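Local coordinates for oligopeptide-binding protein oppA (Lactococcus lactis, PDB 3DRF) that captures oligopeptides in a voluminous cavity, closing over them like a Venus fly-trap, as part of the OppABCDF ABC transporter that takes them up, at residues 47-52 and 235-240; 214-219 and 227-232; 441-446 and 454-459; 471-476 and 489-494. All blocks are in the same frame, centred on the assembly; numbering follows the deposited sequence. Where two conformers were deposited one is given.

Contact 1 of 4, residues 47-52 and 235-240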
# COMPACT_ATOMS: atom_id res chain seq x y z
N ALA A 47 -13.12 -1.34 8.95
CA ALA A 47 -12.59 -0.52 10.06
C ALA A 47 -11.53 -1.32 10.84
O ALA A 47 -11.80 -2.34 11.31
CB ALA A 47 -13.68 -0.08 11.03
N GLN A 48 -10.34 -0.78 10.86
CA GLN A 48 -9.20 -1.35 11.67
C GLN A 48 -8.28 -0.19 12.01
O GLN A 48 -7.61 0.34 11.17
CB GLN A 48 -8.45 -2.43 10.88
CG GLN A 48 -7.25 -3.04 11.69
CD GLN A 48 -7.63 -3.28 13.17
OE1 GLN A 48 -7.16 -2.65 14.04
NE2 GLN A 48 -8.48 -4.27 13.39
N TRP A 49 -8.31 0.20 13.28
CA TRP A 49 -7.61 1.43 13.69
C TRP A 49 -6.14 1.22 14.01
O TRP A 49 -5.41 2.16 14.16
CB TRP A 49 -8.38 2.06 14.91
CG TRP A 49 -9.78 2.57 14.47
CD1 TRP A 49 -10.93 1.87 14.45
CD2 TRP A 49 -10.08 3.87 13.93
NE1 TRP A 49 -11.94 2.66 13.96
CE2 TRP A 49 -11.45 3.89 13.65
CE3 TRP A 49 -9.31 5.04 13.69
CZ2 TRP A 49 -12.10 5.04 13.13
CZ3 TRP A 49 -9.96 6.15 13.14
CH2 TRP A 49 -11.35 6.13 12.87
N LEU A 50 -5.73 -0.04 14.07
CA LEU A 50 -4.30 -0.39 14.28
C LEU A 50 -3.62 -0.61 12.93
O LEU A 50 -3.99 -1.44 12.18
CB LEU A 50 -4.15 -1.68 15.12
CG LEU A 50 -4.77 -1.67 16.54
CD1 LEU A 50 -4.41 -2.98 17.25
CD2 LEU A 50 -4.29 -0.43 17.39
N SER A 51 -2.63 0.27 12.69
CA SER A 51 -1.90 0.22 11.41
C SER A 51 -1.39 -1.17 11.09
O SER A 51 -1.53 -1.64 9.96
CB SER A 51 -0.74 1.22 11.44
OG SER A 51 -0.06 1.30 10.21
N GLY A 52 -0.82 -1.86 12.07
CA GLY A 52 -0.18 -3.13 11.83
C GLY A 52 -1.15 -4.18 11.32
O GLY A 52 -0.75 -5.14 10.66
N ILE A 235 -18.04 6.63 9.42
CA ILE A 235 -17.52 7.13 10.69
C ILE A 235 -18.08 8.55 10.91
O ILE A 235 -18.06 9.36 10.03
CB ILE A 235 -15.99 7.32 10.63
CG1 ILE A 235 -15.26 6.05 10.12
CG2 ILE A 235 -15.44 7.77 12.00
CD1 ILE A 235 -13.83 6.31 9.63
N LYS A 236 -18.56 8.82 12.11
CA LYS A 236 -18.88 10.20 12.56
C LYS A 236 -17.76 10.65 13.48
O LYS A 236 -17.55 10.13 14.54
CB LYS A 236 -20.24 10.34 13.32
CG LYS A 236 -20.64 11.88 13.48
CD LYS A 236 -21.74 12.18 14.46
CE LYS A 236 -21.73 13.68 14.87
NZ LYS A 236 -22.07 14.01 16.28
N TYR A 237 -17.07 11.66 13.03
CA TYR A 237 -16.00 12.26 13.79
C TYR A 237 -16.43 13.56 14.52
O TYR A 237 -17.14 14.42 13.96
CB TYR A 237 -14.92 12.64 12.82
CG TYR A 237 -14.01 11.54 12.28
CD1 TYR A 237 -13.06 10.95 13.11
CD2 TYR A 237 -14.02 11.19 10.94
CE1 TYR A 237 -12.14 9.99 12.58
CE2 TYR A 237 -13.13 10.24 10.45
CZ TYR A 237 -12.21 9.66 11.27
OH TYR A 237 -11.28 8.78 10.83
N VAL A 238 -15.98 13.70 15.77
CA VAL A 238 -16.16 14.94 16.55
C VAL A 238 -14.79 15.33 17.08
O VAL A 238 -13.89 14.49 17.08
CB VAL A 238 -17.17 14.73 17.75
CG1 VAL A 238 -18.52 14.27 17.17
CG2 VAL A 238 -16.63 13.72 18.76
N PRO A 239 -14.59 16.55 17.55
CA PRO A 239 -13.25 16.91 17.99
C PRO A 239 -12.81 16.06 19.19
O PRO A 239 -13.60 15.70 20.03
CB PRO A 239 -13.43 18.37 18.43
CG PRO A 239 -14.53 18.90 17.49
CD PRO A 239 -15.50 17.74 17.49
N ASN A 240 -11.52 15.76 19.20
CA ASN A 240 -10.87 15.10 20.33
C ASN A 240 -10.33 16.17 21.29
O ASN A 240 -9.41 16.82 20.99
CB ASN A 240 -9.71 14.22 19.80
CG ASN A 240 -8.81 13.69 20.90
OD1 ASN A 240 -9.13 13.71 22.05
ND2 ASN A 240 -7.68 13.19 20.50
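Trp49 and Tyr237 reach for each other from opposite directions, and the phenol oxygen arrives at the rim of the indole, near the indole plane. Tyr237 OH lies 3.3 Å from Trp49 CH2, at the outer corner of the six-membered ring, with Trp49 CZ3 a little farther off at 3.7 Å. The carbon behind the hydroxyl, Tyr237 CZ, keeps to the same plane 4.0 Å from Trp49 CH2. Ile235 comes in two residues earlier on the strand: its CD1 sits obliquely to the indole, 4.1 Å from Trp49 CH2. With CG1 beside the backbone N (chi1 -51°), Ile235 stretches this delta carbon toward Trp49, while the other branch, CG2, lies over the centre of the Tyr237 ring, 3.6 Å above its plane. One isoleucine therefore touches both aromatic groups. The contact ties the loop that follows strand 34-40 to strand 234-239; both strands belong to the five-stranded mixed sheet of this family 5 solute-binding protein. Both aromatic side chains spend their polar ends on main-chain oxygens outside the pair: Tyr237 OH bonds to Met62 O in helix 57-62, and Trp49 NE1 to Thr215 O. Phe59 of the same helix meets the indole edge-to-face. Leu50 N donates to an in-plane lone pair of Gln48 OE1 at 3.0 Å, a bond within the loop that spans Trp49.

Contact 2 of 4, residues 214-219 and 227-232; sequences TTTKPL and ENVVAG
Val229 has CG1 anti to its backbone N (chi1 176°), with CG2 beside that nitrogen, and both methyls thereby meet the main chain of 214-219; in Thr216 OG1 stands between backbone N and carbonyl carbon (chi1 49°), which puts CG2 anti to the carbonyl carbon, 4.0 Å from Val229 O. The valine belongs to strand 224-230, an outermost strand of the five-stranded mixed sheet, just beyond a classic beta bulge in which Glu227 and Asn228 both face Lys236. The loop after helix 197-200 packs against this strand without forming a ladder with it. Val229 CG2 rests 3.7 Å from Thr216 O, and Val229 CG1 lies 3.9 Å from Thr215 O, so carbonyl oxygens as well as carbons line the seat of the valine. Val229 CB approaches the backbone itself, 3.8 Å from Thr216 CA. The hydroxyl of Thr215 turns to its own loop, where OG1 bonds to Ser211 O. Between loop and strand one water spans the backbones: it donates to Thr216 O at 2.9 Å and accepts from Val229 N at 2.9 Å.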
# COMPACT_ATOMS: atom_id res chain seq x y z
N THR A 214 -10.78 -2.25 18.37
CA THR A 214 -9.94 -1.83 17.22
C THR A 214 -10.76 -1.54 15.98
O THR A 214 -10.22 -1.33 14.96
CB THR A 214 -8.87 -2.92 16.84
OG1 THR A 214 -9.52 -4.06 16.25
CG2 THR A 214 -7.94 -3.29 18.08
N THR A 215 -12.08 -1.53 16.11
CA THR A 215 -13.01 -1.44 14.93
C THR A 215 -14.06 -0.34 15.14
O THR A 215 -13.98 0.68 14.55
CB THR A 215 -13.65 -2.83 14.62
OG1 THR A 215 -14.34 -3.30 15.79
CG2 THR A 215 -12.55 -3.88 14.29
N THR A 216 -15.01 -0.57 16.03
CA THR A 216 -16.13 0.37 16.28
C THR A 216 -15.90 1.29 17.45
O THR A 216 -16.48 2.33 17.49
CB THR A 216 -17.42 -0.41 16.52
OG1 THR A 216 -17.15 -1.42 17.49
CG2 THR A 216 -17.91 -1.08 15.19
N LYS A 217 -15.00 0.93 18.34
CA LYS A 217 -14.83 1.63 19.63
C LYS A 217 -13.34 1.75 20.01
O LYS A 217 -12.94 1.31 21.01
CB LYS A 217 -15.57 0.85 20.78
CG LYS A 217 -17.15 0.86 20.67
CD LYS A 217 -17.81 0.28 21.95
CE LYS A 217 -17.65 -1.28 22.28
NZ LYS A 217 -18.38 -1.95 23.47
N PRO A 218 -12.55 2.36 19.09
CA PRO A 218 -11.11 2.51 19.35
C PRO A 218 -10.76 3.70 20.23
O PRO A 218 -11.61 4.51 20.43
CB PRO A 218 -10.56 2.72 17.93
CG PRO A 218 -11.66 3.64 17.28
CD PRO A 218 -12.96 3.05 17.84
N LEU A 219 -9.55 3.78 20.74
CA LEU A 219 -8.93 5.05 21.11
C LEU A 219 -8.02 5.55 19.98
O LEU A 219 -7.38 4.78 19.29
CB LEU A 219 -8.08 4.92 22.41
CG LEU A 219 -8.82 4.37 23.64
CD1 LEU A 219 -7.91 4.43 24.89
CD2 LEU A 219 -10.12 5.20 23.89
N GLU A 227 -16.72 9.15 17.11
CA GLU A 227 -17.80 9.02 18.09
C GLU A 227 -18.68 7.81 17.78
O GLU A 227 -19.16 7.14 18.69
CB GLU A 227 -18.65 10.29 18.14
CG GLU A 227 -19.80 10.23 19.14
CD GLU A 227 -19.34 10.40 20.59
OE1 GLU A 227 -18.15 10.71 20.82
OE2 GLU A 227 -20.19 10.23 21.50
N ASN A 228 -18.91 7.55 16.52
CA ASN A 228 -19.63 6.37 16.06
C ASN A 228 -19.02 5.80 14.78
O ASN A 228 -18.57 6.54 13.91
CB ASN A 228 -21.11 6.69 15.84
CG ASN A 228 -21.95 5.44 15.68
OD1 ASN A 228 -22.55 5.22 14.63
ND2 ASN A 228 -22.01 4.62 16.72
N VAL A 229 -19.08 4.50 14.67
CA VAL A 229 -18.63 3.80 13.49
C VAL A 229 -19.71 2.79 13.10
O VAL A 229 -20.10 1.98 13.89
CB VAL A 229 -17.31 3.03 13.79
CG1 VAL A 229 -16.91 2.22 12.58
CG2 VAL A 229 -16.21 3.98 14.19
N VAL A 230 -20.20 2.88 11.87
CA VAL A 230 -21.16 1.94 11.33
C VAL A 230 -20.37 0.97 10.44
O VAL A 230 -19.88 1.34 9.40
CB VAL A 230 -22.27 2.66 10.51
CG1 VAL A 230 -23.21 1.67 9.85
CG2 VAL A 230 -23.07 3.62 11.41
N ALA A 231 -20.24 -0.25 10.92
CA ALA A 231 -19.43 -1.25 10.25
C ALA A 231 -19.73 -1.31 8.77
O ALA A 231 -20.86 -1.36 8.36
CB ALA A 231 -19.63 -2.62 10.91
N GLY A 232 -18.69 -1.27 7.96
CA GLY A 232 -18.84 -1.42 6.53
C GLY A 232 -19.19 -0.12 5.81
O GLY A 232 -19.10 -0.06 4.63
O HOH W 1 -19.25 2.97 17.15

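Contact 3 of 4, residues 441-446 and 454-459; sequences SLYNGK and VDHMTT
Tyr443 and His456 extend toward each other from opposite directions and meet through the phenol end and the imidazole. Tyr443 CG stands anti to the backbone N (chi1 -172°), which carries the ring toward the helix. His456 answers with a chi1 of -146°, displaced from a staggered position, and in this pose its NE2 reaches both the phenol ring and Asp465. The closest atoms are Tyr443 OH and His456 CE1, 3.7 Å apart, and His456 NE2 lies 4.0 Å from Tyr443 CE1. The rings are oblique to one another, with centroids 5.4 Å apart and planes at 72°. What joins the two polar ends is Asp465: Tyr443 OH bonds to its OD2 and His456 NE2 to its OD1, so each carboxylate oxygen has one of these partners. A nearby carboxylate would be expected to favour a protonated imidazole. A phenylalanine in place of Tyr443 would probably leave Asp465 OD2 without this hydroxyl partner and make the link between 441-446 and the helix weaker. At the helix end Thr458 OG1 and Thr459 OG1 bond back to Val454 O and Asp455 O respectively, each at 2.9 Å; Thr459 N and OG1 reach Asp455 O from opposite faces of its carbonyl plane. This partly exposed contact links the segment at the end of strand 439-442, which runs parallel to strand 407-414, with helix 450-458, whose Val454 packs on the bound peptide.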
# COMPACT_ATOMS: atom_id res chain seq x y z
N SER A 441 -8.71 -17.22 -18.74
CA SER A 441 -10.09 -17.12 -18.30
C SER A 441 -10.18 -16.53 -16.90
O SER A 441 -9.29 -16.73 -16.07
CB SER A 441 -10.78 -18.48 -18.36
OG SER A 441 -10.18 -19.41 -17.50
N LEU A 442 -11.27 -15.79 -16.65
CA LEU A 442 -11.49 -15.13 -15.37
C LEU A 442 -11.66 -16.15 -14.25
O LEU A 442 -12.29 -17.19 -14.43
CB LEU A 442 -12.72 -14.22 -15.44
CG LEU A 442 -12.62 -13.01 -16.36
CD1 LEU A 442 -13.91 -12.21 -16.35
CD2 LEU A 442 -11.44 -12.13 -15.97
N TYR A 443 -11.18 -15.81 -13.06
CA TYR A 443 -11.40 -16.63 -11.86
C TYR A 443 -12.91 -16.73 -11.57
O TYR A 443 -13.58 -15.77 -11.40
CB TYR A 443 -10.70 -15.97 -10.67
CG TYR A 443 -10.69 -16.81 -9.40
CD1 TYR A 443 -9.56 -17.53 -9.05
CD2 TYR A 443 -11.81 -16.88 -8.58
CE1 TYR A 443 -9.52 -18.30 -7.92
CE2 TYR A 443 -11.78 -17.65 -7.45
CZ TYR A 443 -10.64 -18.35 -7.13
OH TYR A 443 -10.67 -19.13 -6.00
N ASN A 444 -13.38 -17.96 -11.62
CA ASN A 444 -14.83 -18.28 -11.44
C ASN A 444 -15.73 -17.54 -12.44
O ASN A 444 -16.88 -17.32 -12.17
CB ASN A 444 -15.28 -18.08 -9.99
CG ASN A 444 -14.71 -19.18 -9.06
OD1 ASN A 444 -14.08 -20.10 -9.48
ND2 ASN A 444 -14.98 -19.05 -7.79
N GLY A 445 -15.17 -17.18 -13.58
CA GLY A 445 -15.94 -16.58 -14.67
C GLY A 445 -16.43 -15.17 -14.42
O GLY A 445 -17.31 -14.72 -15.07
N LYS A 446 -15.84 -14.49 -13.43
CA LYS A 446 -16.26 -13.13 -13.09
C LYS A 446 -15.11 -12.35 -12.46
O LYS A 446 -14.12 -12.88 -12.14
CB LYS A 446 -17.38 -13.24 -12.04
CG LYS A 446 -16.98 -13.93 -10.80
CD LYS A 446 -18.19 -13.86 -9.86
CE LYS A 446 -17.77 -13.93 -8.51
NZ LYS A 446 -16.99 -12.85 -7.98
N VAL A 454 -8.15 -9.40 -1.38
CA VAL A 454 -7.12 -9.14 -0.37
C VAL A 454 -6.92 -10.39 0.50
O VAL A 454 -5.81 -10.81 0.74
CB VAL A 454 -7.42 -7.90 0.53
CG1 VAL A 454 -6.31 -7.74 1.62
CG2 VAL A 454 -7.46 -6.61 -0.32
N ASP A 455 -8.02 -11.02 0.93
CA ASP A 455 -7.94 -12.27 1.73
C ASP A 455 -7.20 -13.35 0.91
O ASP A 455 -6.37 -14.03 1.42
CB ASP A 455 -9.35 -12.78 2.13
CG ASP A 455 -10.01 -11.91 3.17
OD1 ASP A 455 -9.35 -11.14 3.86
OD2 ASP A 455 -11.20 -12.03 3.18
N HIS A 456 -7.59 -13.51 -0.33
CA HIS A 456 -6.95 -14.50 -1.22
C HIS A 456 -5.43 -14.29 -1.34
O HIS A 456 -4.74 -15.23 -1.39
CB HIS A 456 -7.63 -14.50 -2.61
CG HIS A 456 -7.68 -15.85 -3.27
ND1 HIS A 456 -8.38 -16.91 -2.74
CD2 HIS A 456 -7.16 -16.29 -4.42
CE1 HIS A 456 -8.25 -17.94 -3.54
NE2 HIS A 456 -7.51 -17.60 -4.56
N MET A 457 -5.02 -13.04 -1.42
CA MET A 457 -3.60 -12.70 -1.63
C MET A 457 -2.78 -12.88 -0.38
O MET A 457 -1.66 -13.23 -0.46
CB MET A 457 -3.44 -11.25 -2.11
CG MET A 457 -4.02 -11.00 -3.55
SD MET A 457 -3.20 -12.03 -4.81
CE MET A 457 -4.52 -13.23 -5.21
N THR A 458 -3.37 -12.57 0.77
CA THR A 458 -2.59 -12.46 2.03
C THR A 458 -2.61 -13.68 2.92
O THR A 458 -1.70 -13.91 3.63
CB THR A 458 -3.05 -11.28 2.90
OG1 THR A 458 -4.43 -11.44 3.22
CG2 THR A 458 -2.79 -9.90 2.24
N THR A 459 -3.65 -14.46 2.86
CA THR A 459 -3.80 -15.57 3.82
C THR A 459 -2.80 -16.72 3.54
O THR A 459 -2.83 -17.30 2.53
CB THR A 459 -5.23 -16.13 3.78
OG1 THR A 459 -6.15 -15.09 4.08
CG2 THR A 459 -5.40 -17.24 4.84

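Contact 4 of 4, residues 471-476 and 489-494; sequences GSWSLA and APYNFG
Trp473 presents the outer atoms of its six-membered ring to two aromatic neighbours, Tyr491 and Phe493, and the three rings form an aromatic cluster. Toward Tyr491 the planes are inclined by 40°, an oblique meeting in which Trp473 CH2 comes within 3.5 Å of Tyr491 CD2. Toward Phe493 the planes are nearly parallel, at 22°, but slid so far that the rings barely overlap; Trp473 CZ2 lies 3.6 Å from Phe493 CE2. One face of the Phe493 ring carries Tyr491 O, 3.5 Å above the plane and offset toward the rim. Trp473 has CG beside the backbone N (chi1 -64°), and this turns the indole toward the loop. A type I beta turn from Ala489 to Asn492, closed by Asn492 N to Ala489 O at 3.1 Å, and an inverse gamma turn centred on Asn492 bring Tyr491 and Phe493 to the same indole. The polar ends are held elsewhere: Trp473 NE1 by Tyr306 OH, Tyr491 OH by Asn55 OD1. An alanine at Trp473 is likely to open a gap between strand and loop, depriving both rings of their shared neighbour and Tyr306 OH of its indole partner. Strand 468-474 lies between strands 292-307 and 407-414; Trp473 and Ser474 also pair with the bound peptide in an antiparallel ladder, while Phe493 packs on helix 450-458.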
# COMPACT_ATOMS: atom_id res chain seq x y z
N GLY A 471 -2.49 -5.99 -9.02
CA GLY A 471 -2.45 -5.32 -7.73
C GLY A 471 -2.24 -3.82 -7.95
O GLY A 471 -1.84 -3.37 -8.98
N SER A 472 -2.57 -3.05 -6.94
CA SER A 472 -2.31 -1.61 -6.94
C SER A 472 -1.88 -1.25 -5.52
O SER A 472 -2.37 -1.83 -4.55
CB SER A 472 -3.57 -0.81 -7.31
OG SER A 472 -3.96 -1.04 -8.65
N TRP A 473 -0.96 -0.29 -5.41
CA TRP A 473 -0.44 0.13 -4.13
C TRP A 473 -0.45 1.63 -3.99
O TRP A 473 -0.01 2.35 -4.89
CB TRP A 473 1.01 -0.33 -3.94
CG TRP A 473 1.18 -1.81 -3.91
CD1 TRP A 473 1.53 -2.62 -4.95
CD2 TRP A 473 1.01 -2.65 -2.77
NE1 TRP A 473 1.58 -3.93 -4.52
CE2 TRP A 473 1.28 -3.97 -3.18
CE3 TRP A 473 0.68 -2.42 -1.43
CZ2 TRP A 473 1.21 -5.06 -2.30
CZ3 TRP A 473 0.61 -3.50 -0.56
CH2 TRP A 473 0.86 -4.80 -1.01
N SER A 474 -0.95 2.11 -2.85
CA SER A 474 -0.63 3.43 -2.35
C SER A 474 0.67 3.25 -1.58
O SER A 474 0.68 2.76 -0.45
CB SER A 474 -1.74 3.96 -1.46
OG SER A 474 -2.87 4.33 -2.22
N LEU A 475 1.76 3.64 -2.21
CA LEU A 475 3.10 3.35 -1.75
C LEU A 475 3.50 4.17 -0.52
O LEU A 475 3.08 5.26 -0.33
CB LEU A 475 4.12 3.61 -2.87
CG LEU A 475 4.05 2.68 -4.09
CD1 LEU A 475 4.89 3.26 -5.23
CD2 LEU A 475 4.49 1.27 -3.76
N ALA A 476 4.41 3.57 0.28
CA ALA A 476 5.07 4.28 1.37
C ALA A 476 5.86 5.44 0.77
O ALA A 476 6.29 5.36 -0.33
CB ALA A 476 6.04 3.31 2.12
N ALA A 489 8.30 -11.21 3.43
CA ALA A 489 7.05 -10.45 3.41
C ALA A 489 5.89 -11.19 2.73
O ALA A 489 5.98 -11.44 1.57
CB ALA A 489 7.28 -9.12 2.62
N PRO A 490 4.76 -11.38 3.41
CA PRO A 490 3.54 -11.90 2.76
C PRO A 490 2.99 -10.94 1.67
O PRO A 490 2.27 -11.33 0.84
CB PRO A 490 2.53 -11.95 3.91
CG PRO A 490 3.33 -12.15 5.14
CD PRO A 490 4.60 -11.28 4.88
N TYR A 491 3.44 -9.68 1.67
CA TYR A 491 3.02 -8.75 0.61
C TYR A 491 3.63 -9.07 -0.79
O TYR A 491 3.18 -8.55 -1.74
CB TYR A 491 3.37 -7.32 0.99
CG TYR A 491 2.36 -6.60 1.91
CD1 TYR A 491 1.39 -7.28 2.62
CD2 TYR A 491 2.44 -5.24 2.07
CE1 TYR A 491 0.51 -6.60 3.45
CE2 TYR A 491 1.56 -4.56 2.90
CZ TYR A 491 0.61 -5.24 3.59
OH TYR A 491 -0.28 -4.52 4.41
N ASN A 492 4.60 -9.98 -0.84
CA ASN A 492 5.08 -10.56 -2.09
C ASN A 492 4.05 -11.62 -2.52
O ASN A 492 4.16 -12.76 -2.24
CB ASN A 492 6.50 -11.16 -1.90
CG ASN A 492 7.13 -11.61 -3.25
OD1 ASN A 492 6.50 -12.12 -4.07
ND2 ASN A 492 8.39 -11.36 -3.42
N PHE A 493 3.01 -11.15 -3.21
CA PHE A 493 1.77 -11.96 -3.45
C PHE A 493 1.96 -13.15 -4.36
O PHE A 493 1.27 -14.09 -4.23
CB PHE A 493 0.64 -11.06 -4.06
CG PHE A 493 0.08 -9.99 -3.11
CD1 PHE A 493 0.12 -10.17 -1.73
CD2 PHE A 493 -0.46 -8.85 -3.63
CE1 PHE A 493 -0.38 -9.20 -0.86
CE2 PHE A 493 -0.96 -7.90 -2.74
CZ PHE A 493 -0.95 -8.10 -1.39
N GLY A 494 2.89 -13.03 -5.28
CA GLY A 494 3.25 -14.15 -6.16
C GLY A 494 4.34 -15.08 -5.63
O GLY A 494 4.60 -16.08 -6.24

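Overall arrangement
The four contacts form two pairs. Contacts 1 and 2, with centres about 7 Å apart, lie on neighbouring strands, 234-239 and 224-230 respectively: Lys236 O lies 2.9 Å from Glu227 N, and Trp49 CD1 packs 3.4 Å from Pro218 CG. Contacts 3 and 4, centres about 15 Å apart, reach a different sheet and touch where Met457 CB lies 3.7 Å from Phe493 CD1. The pairs stay separate: contacts 1 and 4 have centres about 23 Å apart and nearest atoms about 6 Å apart. The peptide site adjoins the second pair. In contact 4 Ser472 OG hydrogen-bonds with the peptide backbone and Ala476 N with one of its polar side chains; contact 3 reaches the peptide through Val454.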